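Local atomic coordinates of phosphodiesterase (Salpingoeca rosetta, PDB entry 7D7P), a protein that belongs to the cyclic nucleotide phosphodiesterase family, an all-helical HD-type metalloprotein fold that holds zinc and magnesium ions. Residues K272-N283 against M300-L308. Residues are numbered along the deposited sequence; the frame is centred on the assembly and turned at random.
Sequences KRWSARLQKEFN and MRGNDEESL
Leu308 enters helix 268-291 as a knob, its side chain lodged among Lys272, Ser275, Ala276 and Gln279. The fit is close, for Leu308 is buried and its CD1 lies 3.4 Å from Ser275 O; CD2 makes ordinary apolar contact with Ala276 CB. Beside this knob, Gln279 has CG trans to the backbone N (chi1 -173°), and its chain, extended beyond CG, carries the amide to the loop. Gln279 NE2 donates to Asp304 O at 3.1 Å, nearly straight at 174° and within the plane of its own amide. The helical donor Leu308 N approaches Asp304 O from the other face of the carbonyl plane, so two bonds grip this oxygen. At the far end, the Met300 methyl CE sits over one face of the Phe282 ring, 4.0 Å from the centroid, with SD oblique to it. The opposite end is looser and partly exposed: Lys272 NZ and Glu305 OE2 form a salt bridge at 3.3 Å whose hydrogen bond is weak, and Glu305 OE1 is hydrogen-bonded to Tyr355 OH. Asn303 and Asp304 face solvent, Asp304 N-capping helix 305-330 through Ser307 N (2.8 Å to OD1). Knob-into-hole packing thus joins consecutive helices of the all-helical phosphodiesterase fold directly, while Gln279 and a Met-aromatic contact fasten their connection.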
loop_
_atom_site.group_PDB
_atom_site.type_symbol
_atom_site.label_atom_id
_atom_site.label_comp_id
_atom_site.label_asym_id
_atom_site.label_seq_id
_atom_site.Cartn_x
_atom_site.Cartn_y
_atom_site.Cartn_z
ATOM N N LYS A 272 14.992 -12.364 2.588
ATOM C CA LYS A 272 15.604 -12.271 1.267
ATOM C C LYS A 272 16.039 -13.636 0.744
ATOM O O LYS A 272 15.865 -13.930 -0.445
ATOM C CB LYS A 272 16.793 -11.311 1.309
ATOM C CG LYS A 272 17.344 -10.959 -0.061
ATOM C CD LYS A 272 18.630 -10.157 0.050
ATOM C CE LYS A 272 18.991 -9.526 -1.282
ATOM N NZ LYS A 272 18.906 -10.514 -2.394
ATOM N N ARG A 273 16.620 -14.476 1.604
ATOM C CA ARG A 273 17.117 -15.770 1.144
ATOM C C ARG A 273 15.979 -16.680 0.694
ATOM O O ARG A 273 16.094 -17.368 -0.326
ATOM C CB ARG A 273 17.933 -16.448 2.246
ATOM C CG ARG A 273 19.253 -15.763 2.554
ATOM C CD ARG A 273 19.907 -16.354 3.793
ATOM N NE ARG A 273 20.445 -17.689 3.552
ATOM C CZ ARG A 273 20.932 -18.482 4.501
ATOM N NH1 ARG A 273 20.943 -18.081 5.766
ATOM N NH2 ARG A 273 21.404 -19.682 4.188
ATOM N N TRP A 274 14.877 -16.701 1.445
ATOM C CA TRP A 274 13.754 -17.555 1.072
ATOM C C TRP A 274 13.022 -17.005 -0.147
ATOM O O TRP A 274 12.579 -17.774 -1.008
ATOM C CB TRP A 274 12.796 -17.707 2.251
ATOM C CG TRP A 274 13.281 -18.653 3.305
ATOM C CD1 TRP A 274 13.910 -18.326 4.472
ATOM C CD2 TRP A 274 13.175 -20.082 3.291
ATOM N NE1 TRP A 274 14.201 -19.464 5.188
ATOM C CE2 TRP A 274 13.761 -20.555 4.484
ATOM C CE3 TRP A 274 12.643 -21.007 2.388
ATOM C CZ2 TRP A 274 13.828 -21.912 4.797
ATOM C CZ3 TRP A 274 12.713 -22.357 2.700
ATOM C CH2 TRP A 274 13.301 -22.796 3.893
ATOM N N SER A 275 12.885 -15.679 -0.238
ATOM C CA SER A 275 12.227 -15.085 -1.398
ATOM C C SER A 275 13.024 -15.331 -2.672
ATOM O O SER A 275 12.445 -15.567 -3.738
ATOM C CB SER A 275 12.018 -13.587 -1.180
ATOM O OG SER A 275 10.980 -13.349 -0.246
ATOM N N ALA A 276 14.355 -15.272 -2.585
ATOM C CA ALA A 276 15.185 -15.581 -3.743
ATOM C C ALA A 276 15.053 -17.043 -4.148
ATOM O O ALA A 276 15.176 -17.370 -5.334
ATOM C CB ALA A 276 16.647 -15.241 -3.455
ATOM N N ARG A 277 14.802 -17.930 -3.181
ATOM C CA ARG A 277 14.589 -19.337 -3.498
ATOM C C ARG A 277 13.245 -19.553 -4.183
ATOM O O ARG A 277 13.136 -20.380 -5.094
ATOM C CB ARG A 277 14.693 -20.178 -2.225
ATOM C CG ARG A 277 16.114 -20.290 -1.708
ATOM C CD ARG A 277 16.180 -20.866 -0.305
ATOM N NE ARG A 277 17.550 -21.215 0.056
ATOM C CZ ARG A 277 18.063 -22.435 -0.060
ATOM N NH1 ARG A 277 17.314 -23.425 -0.524
ATOM N NH2 ARG A 277 19.322 -22.666 0.289
ATOM N N LEU A 278 12.211 -18.818 -3.761
ATOM C CA LEU A 278 10.915 -18.924 -4.424
ATOM C C LEU A 278 10.981 -18.386 -5.848
ATOM O O LEU A 278 10.372 -18.955 -6.762
ATOM C CB LEU A 278 9.850 -18.180 -3.618
ATOM C CG LEU A 278 8.412 -18.323 -4.127
ATOM C CD1 LEU A 278 7.924 -19.758 -3.959
ATOM C CD2 LEU A 278 7.474 -17.341 -3.428
ATOM N N GLN A 279 11.711 -17.286 -6.052
ATOM C CA GLN A 279 11.883 -16.744 -7.396
ATOM C C GLN A 279 12.538 -17.764 -8.320
ATOM O O GLN A 279 12.184 -17.860 -9.500
ATOM C CB GLN A 279 12.711 -15.458 -7.338
ATOM C CG GLN A 279 12.813 -14.713 -8.664
ATOM C CD GLN A 279 13.824 -13.577 -8.621
ATOM O OE1 GLN A 279 14.935 -13.740 -8.122
ATOM N NE2 GLN A 279 13.435 -12.419 -9.138
ATOM N N LYS A 280 13.491 -18.541 -7.796
ATOM C CA LYS A 280 14.135 -19.571 -8.606
ATOM C C LYS A 280 13.134 -20.627 -9.056
ATOM O O LYS A 280 13.200 -21.110 -10.194
ATOM C CB LYS A 280 15.282 -20.214 -7.824
ATOM C CG LYS A 280 16.205 -21.066 -8.678
ATOM C CD LYS A 280 17.291 -21.715 -7.839
ATOM C CE LYS A 280 18.670 -21.482 -8.439
ATOM N NZ LYS A 280 19.696 -22.362 -7.817
ATOM N N GLU A 281 12.199 -21.001 -8.178
ATOM C CA GLU A 281 11.141 -21.922 -8.579
ATOM C C GLU A 281 10.241 -21.294 -9.638
ATOM O O GLU A 281 9.862 -21.958 -10.612
ATOM C CB GLU A 281 10.321 -22.346 -7.363
ATOM C CG GLU A 281 11.101 -23.161 -6.351
ATOM C CD GLU A 281 10.214 -23.795 -5.301
ATOM O OE1 GLU A 281 8.977 -23.628 -5.378
ATOM O OE2 GLU A 281 10.758 -24.465 -4.398
ATOM N N PHE A 282 9.890 -20.018 -9.463
ATOM C CA PHE A 282 9.078 -19.331 -10.463
ATOM C C PHE A 282 9.769 -19.330 -11.822
ATOM O O PHE A 282 9.131 -19.584 -12.850
ATOM C CB PHE A 282 8.784 -17.898 -10.014
ATOM C CG PHE A 282 7.802 -17.796 -8.875
ATOM C CD1 PHE A 282 7.159 -18.920 -8.384
ATOM C CD2 PHE A 282 7.518 -16.567 -8.302
ATOM C CE1 PHE A 282 6.260 -18.823 -7.339
ATOM C CE2 PHE A 282 6.616 -16.464 -7.258
ATOM C CZ PHE A 282 5.987 -17.594 -6.776
ATOM N N ASN A 283 11.077 -19.056 -11.846
ATOM C CA ASN A 283 11.806 -19.011 -13.110
ATOM C C ASN A 283 11.879 -20.387 -13.758
ATOM O O ASN A 283 11.772 -20.507 -14.985
ATOM C CB ASN A 283 13.212 -18.450 -12.890
ATOM C CG ASN A 283 13.197 -17.027 -12.366
ATOM O OD1 ASN A 283 12.211 -16.304 -12.524
ATOM N ND2 ASN A 283 14.293 -16.615 -11.741
ATOM N N MET A 300 6.241 -14.167 -12.758
ATOM C CA MET A 300 7.185 -15.262 -12.570
ATOM C C MET A 300 8.405 -15.166 -13.475
ATOM O O MET A 300 9.334 -15.965 -13.317
ATOM C CB MET A 300 6.489 -16.606 -12.801
ATOM C CG MET A 300 5.533 -17.017 -11.694
ATOM S SD MET A 300 5.087 -18.758 -11.814
ATOM C CE MET A 300 4.022 -18.938 -10.384
ATOM N N ARG A 301 8.434 -14.216 -14.409
ATOM C CA ARG A 301 9.541 -14.138 -15.355
ATOM C C ARG A 301 10.755 -13.424 -14.773
ATOM O O ARG A 301 11.888 -13.725 -15.165
ATOM C CB ARG A 301 9.086 -13.439 -16.639
ATOM C CG ARG A 301 7.948 -14.147 -17.360
ATOM C CD ARG A 301 7.581 -13.430 -18.650
ATOM N NE ARG A 301 6.487 -14.091 -19.358
ATOM C CZ ARG A 301 6.653 -15.090 -20.219
ATOM N NH1 ARG A 301 7.868 -15.550 -20.479
ATOM N NH2 ARG A 301 5.603 -15.635 -20.819
ATOM N N GLY A 302 10.544 -12.484 -13.853
ATOM C CA GLY A 302 11.637 -11.738 -13.258
ATOM C C GLY A 302 12.667 -12.613 -12.573
ATOM O O GLY A 302 12.317 -13.459 -11.743
ATOM N N ASN A 303 13.945 -12.418 -12.908
ATOM C CA ASN A 303 15.008 -13.289 -12.426
ATOM C C ASN A 303 16.181 -12.531 -11.812
ATOM O O ASN A 303 17.246 -13.126 -11.615
ATOM C CB ASN A 303 15.513 -14.186 -13.562
ATOM C CG ASN A 303 16.139 -13.396 -14.696
ATOM O OD1 ASN A 303 15.950 -12.185 -14.803
ATOM N ND2 ASN A 303 16.882 -14.084 -15.557
ATOM N N ASP A 304 16.025 -11.251 -11.501
ATOM C CA ASP A 304 17.099 -10.463 -10.910
ATOM C C ASP A 304 16.650 -9.898 -9.566
ATOM O O ASP A 304 15.525 -10.125 -9.112
ATOM C CB ASP A 304 17.546 -9.346 -11.859
ATOM C CG ASP A 304 16.380 -8.564 -12.429
ATOM O OD1 ASP A 304 15.584 -8.015 -11.639
ATOM O OD2 ASP A 304 16.263 -8.494 -13.671
ATOM N N GLU A 305 17.554 -9.150 -8.928
ATOM C CA GLU A 305 17.264 -8.592 -7.611
ATOM C C GLU A 305 16.190 -7.513 -7.674
ATOM O O GLU A 305 15.398 -7.376 -6.734
ATOM C CB GLU A 305 18.542 -8.030 -6.987
ATOM C CG GLU A 305 18.431 -7.719 -5.504
ATOM C CD GLU A 305 19.752 -7.275 -4.900
ATOM O OE1 GLU A 305 20.402 -6.377 -5.475
ATOM O OE2 GLU A 305 20.144 -7.829 -3.851
ATOM N N GLU A 306 16.148 -6.738 -8.761
ATOM C CA GLU A 306 15.131 -5.699 -8.881
ATOM C C GLU A 306 13.737 -6.301 -9.000
ATOM O O GLU A 306 12.779 -5.786 -8.412
ATOM C CB GLU A 306 15.431 -4.800 -10.081
ATOM C CG GLU A 306 14.434 -3.665 -10.258
ATOM C CD GLU A 306 14.703 -2.837 -11.500
ATOM O OE1 GLU A 306 15.513 -3.274 -12.345
ATOM O OE2 GLU A 306 14.107 -1.748 -11.628
ATOM N N SER A 307 13.604 -7.390 -9.760
ATOM C CA SER A 307 12.319 -8.072 -9.851
ATOM C C SER A 307 11.916 -8.663 -8.507
ATOM O O SER A 307 10.733 -8.665 -8.153
ATOM C CB SER A 307 12.377 -9.163 -10.919
ATOM O OG SER A 307 12.561 -8.604 -12.208
ATOM N N LEU A 308 12.891 -9.170 -7.749
ATOM C CA LEU A 308 12.597 -9.730 -6.435
ATOM C C LEU A 308 12.014 -8.671 -5.507
ATOM O O LEU A 308 10.981 -8.893 -4.862
ATOM C CB LEU A 308 13.864 -10.338 -5.833
ATOM C CG LEU A 308 13.697 -11.075 -4.506
ATOM C CD1 LEU A 308 12.796 -12.290 -4.680
ATOM C CD2 LEU A 308 15.053 -11.482 -3.951
HETATM O O HOH W 1 10.318 -11.912 -8.760
#